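Local coordinates for Pa14_01140 (Pseudomonas aeruginosa, PDB 6OX6), which acts as the immunity protein of the type VI secretion effector Tas1, a (p)ppApp-synthesizing toxin, and helps prevent its early activation, at residues Thr24-His29 against Glu68-Gly73. Numbering follows the deposited sequence.
Sequences TYRWDH and EEYETG
Y70 carries the helix side of this contact alone, laying its ring across T24, Y25 and R26 of a strand in the antiparallel sheet. The packing is of two kinds. Over one face of the ring sits R26 CB in a CH-pi contact, 3.9 Å from the centroid and displaced toward the hydroxyl end, where CB lies 3.6 Å from Y70 CZ. The guanidinium of R26 is turned 61° from the ring plane, with Y70 CE2 near its edge. Obliquely to the ring come the T24 hydroxyl, with OG1 3.1 Å from Y70 CE1, and the carbonyl carbon of Y25. With CG anti to the backbone N (chi1 177°), the phenol reaches out from helix 67-72 onto the sheet, where Y15 of the adjacent strand also meets it.

Polar links run indirectly. One water donates to T24 OG1 at 2.7 Å and to Y70 O at 3.0 Å, tying strand to helix, while T24 OG1 also bonds to R37 O. E43 OE2 is shared by R26 NE, in a salt bridge, and Y70 OH, in a hydrogen bond.

The chemistry thus exemplifies a buried tyrosine doing two jobs: its ring makes the direct strand-helix packing, while its hydroxyl shares a carboxylate with an arginine.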
loop_
_atom_site.group_PDB
_atom_site.type_symbol
_atom_site.label_atom_id
_atom_site.label_comp_id
_atom_site.label_asym_id
_atom_site.label_seq_id
_atom_site.Cartn_x
_atom_site.Cartn_y
_atom_site.Cartn_z
ATOM N N THR B 24 -12.789 6.504 -3.423
ATOM C CA THR B 24 -13.958 5.696 -3.103
ATOM C C THR B 24 -14.299 4.758 -4.265
ATOM O O THR B 24 -13.960 5.002 -5.428
ATOM C CB THR B 24 -15.188 6.570 -2.763
ATOM O OG1 THR B 24 -15.705 7.195 -3.959
ATOM C CG2 THR B 24 -14.793 7.652 -1.759
ATOM N N TYR B 25 -15.000 3.675 -3.936
ATOM C CA TYR B 25 -15.405 2.672 -4.909
ATOM C C TYR B 25 -16.866 2.327 -4.698
ATOM O O TYR B 25 -17.395 2.418 -3.573
ATOM C CB TYR B 25 -14.564 1.372 -4.811
ATOM C CG TYR B 25 -13.109 1.577 -5.190
ATOM C CD1 TYR B 25 -12.159 1.843 -4.224
ATOM C CD2 TYR B 25 -12.703 1.552 -6.515
ATOM C CE1 TYR B 25 -10.848 2.044 -4.559
ATOM C CE2 TYR B 25 -11.398 1.741 -6.860
ATOM C CZ TYR B 25 -10.476 1.988 -5.886
ATOM O OH TYR B 25 -9.164 2.181 -6.220
ATOM N N ARG B 26 -17.508 1.949 -5.803
ATOM C CA ARG B 26 -18.867 1.440 -5.799
ATOM C C ARG B 26 -18.861 0.056 -6.434
ATOM O O ARG B 26 -18.364 -0.120 -7.558
ATOM C CB ARG B 26 -19.802 2.390 -6.545
ATOM C CG ARG B 26 -21.200 1.828 -6.795
ATOM C CD ARG B 26 -22.063 2.860 -7.573
ATOM N NE ARG B 26 -21.615 3.101 -8.938
ATOM C CZ ARG B 26 -22.097 2.453 -10.004
ATOM N NH1 ARG B 26 -23.028 1.510 -9.860
ATOM N NH2 ARG B 26 -21.646 2.741 -11.220
ATOM N N TRP B 27 -19.380 -0.923 -5.701
ATOM C CA TRP B 27 -19.582 -2.276 -6.197
ATOM C C TRP B 27 -21.066 -2.508 -6.468
ATOM O O TRP B 27 -21.920 -2.228 -5.623
ATOM C CB TRP B 27 -19.031 -3.278 -5.184
ATOM C CG TRP B 27 -19.493 -4.705 -5.310
ATOM C CD1 TRP B 27 -20.412 -5.339 -4.523
ATOM C CD2 TRP B 27 -19.037 -5.686 -6.264
ATOM N NE1 TRP B 27 -20.564 -6.646 -4.930
ATOM C CE2 TRP B 27 -19.733 -6.882 -5.998
ATOM C CE3 TRP B 27 -18.113 -5.662 -7.323
ATOM C CZ2 TRP B 27 -19.528 -8.047 -6.740
ATOM C CZ3 TRP B 27 -17.910 -6.819 -8.065
ATOM C CH2 TRP B 27 -18.613 -8.000 -7.763
ATOM N N ASP B 28 -21.369 -3.010 -7.645
ATOM C CA ASP B 28 -22.725 -3.362 -8.046
ATOM C C ASP B 28 -22.768 -4.886 -8.090
ATOM O O ASP B 28 -22.150 -5.502 -8.964
ATOM C CB ASP B 28 -23.043 -2.729 -9.405
ATOM C CG ASP B 28 -24.459 -3.024 -9.900
ATOM O OD1 ASP B 28 -25.076 -4.040 -9.506
ATOM O OD2 ASP B 28 -24.934 -2.240 -10.739
ATOM N N HIS B 29 -23.463 -5.507 -7.137
ATOM C CA HIS B 29 -23.360 -6.960 -7.071
ATOM C C HIS B 29 -24.090 -7.630 -8.240
ATOM O O HIS B 29 -23.605 -8.631 -8.775
ATOM C CB HIS B 29 -23.850 -7.472 -5.715
ATOM C CG HIS B 29 -25.336 -7.561 -5.594
ATOM N ND1 HIS B 29 -26.121 -6.484 -5.246
ATOM C CD2 HIS B 29 -26.182 -8.604 -5.770
ATOM C CE1 HIS B 29 -27.389 -6.856 -5.216
ATOM N NE2 HIS B 29 -27.451 -8.141 -5.519
ATOM N N GLU B 68 -25.529 6.817 0.066
ATOM C CA GLU B 68 -25.675 8.270 0.107
ATOM C C GLU B 68 -24.320 8.953 0.295
ATOM O O GLU B 68 -24.012 9.928 -0.396
ATOM C CB GLU B 68 -26.665 8.703 1.198
ATOM C CG GLU B 68 -26.612 10.205 1.521
ATOM C CD GLU B 68 -25.554 10.538 2.591
ATOM O OE1 GLU B 68 -25.330 9.688 3.485
ATOM O OE2 GLU B 68 -24.924 11.626 2.522
ATOM N N GLU B 69 -23.492 8.456 1.221
ATOM C CA GLU B 69 -22.167 9.046 1.403
ATOM C C GLU B 69 -21.361 8.998 0.111
ATOM O O GLU B 69 -20.711 9.979 -0.270
ATOM C CB GLU B 69 -21.397 8.323 2.505
ATOM C CG GLU B 69 -21.978 8.460 3.876
ATOM C CD GLU B 69 -21.166 7.685 4.889
ATOM O OE1 GLU B 69 -20.125 8.197 5.376
ATOM O OE2 GLU B 69 -21.535 6.522 5.134
ATOM N N TYR B 70 -21.353 7.840 -0.547
ATOM C CA TYR B 70 -20.646 7.718 -1.816
ATOM C C TYR B 70 -21.179 8.712 -2.835
ATOM O O TYR B 70 -20.407 9.425 -3.488
ATOM C CB TYR B 70 -20.767 6.298 -2.355
ATOM C CG TYR B 70 -20.107 6.123 -3.704
ATOM C CD1 TYR B 70 -18.778 5.793 -3.793
ATOM C CD2 TYR B 70 -20.819 6.328 -4.892
ATOM C CE1 TYR B 70 -18.163 5.626 -5.003
ATOM C CE2 TYR B 70 -20.204 6.178 -6.121
ATOM C CZ TYR B 70 -18.877 5.829 -6.159
ATOM O OH TYR B 70 -18.240 5.664 -7.348
ATOM N N GLU B 71 -22.506 8.785 -2.978
ATOM C CA GLU B 71 -23.063 9.643 -4.016
ATOM C C GLU B 71 -22.869 11.112 -3.691
ATOM O O GLU B 71 -22.709 11.930 -4.604
ATOM C CB GLU B 71 -24.537 9.326 -4.218
ATOM C CG GLU B 71 -24.738 7.970 -4.847
ATOM C CD GLU B 71 -26.204 7.641 -5.041
ATOM O OE1 GLU B 71 -27.045 8.522 -4.753
ATOM O OE2 GLU B 71 -26.509 6.509 -5.491
ATOM N N THR B 72 -22.869 11.466 -2.407
ATOM C CA THR B 72 -22.579 12.847 -2.051
ATOM C C THR B 72 -21.139 13.203 -2.387
ATOM O O THR B 72 -20.862 14.279 -2.934
ATOM C CB THR B 72 -22.852 13.077 -0.569
ATOM O OG1 THR B 72 -24.227 12.786 -0.292
ATOM C CG2 THR B 72 -22.580 14.509 -0.228
ATOM N N GLY B 73 -20.208 12.306 -2.079
ATOM C CA GLY B 73 -18.817 12.524 -2.398
ATOM C C GLY B 73 -18.064 13.265 -1.307
ATOM O O GLY B 73 -18.631 13.810 -0.358
HETATM O O HOH W 1 -17.444 9.222 -3.450
#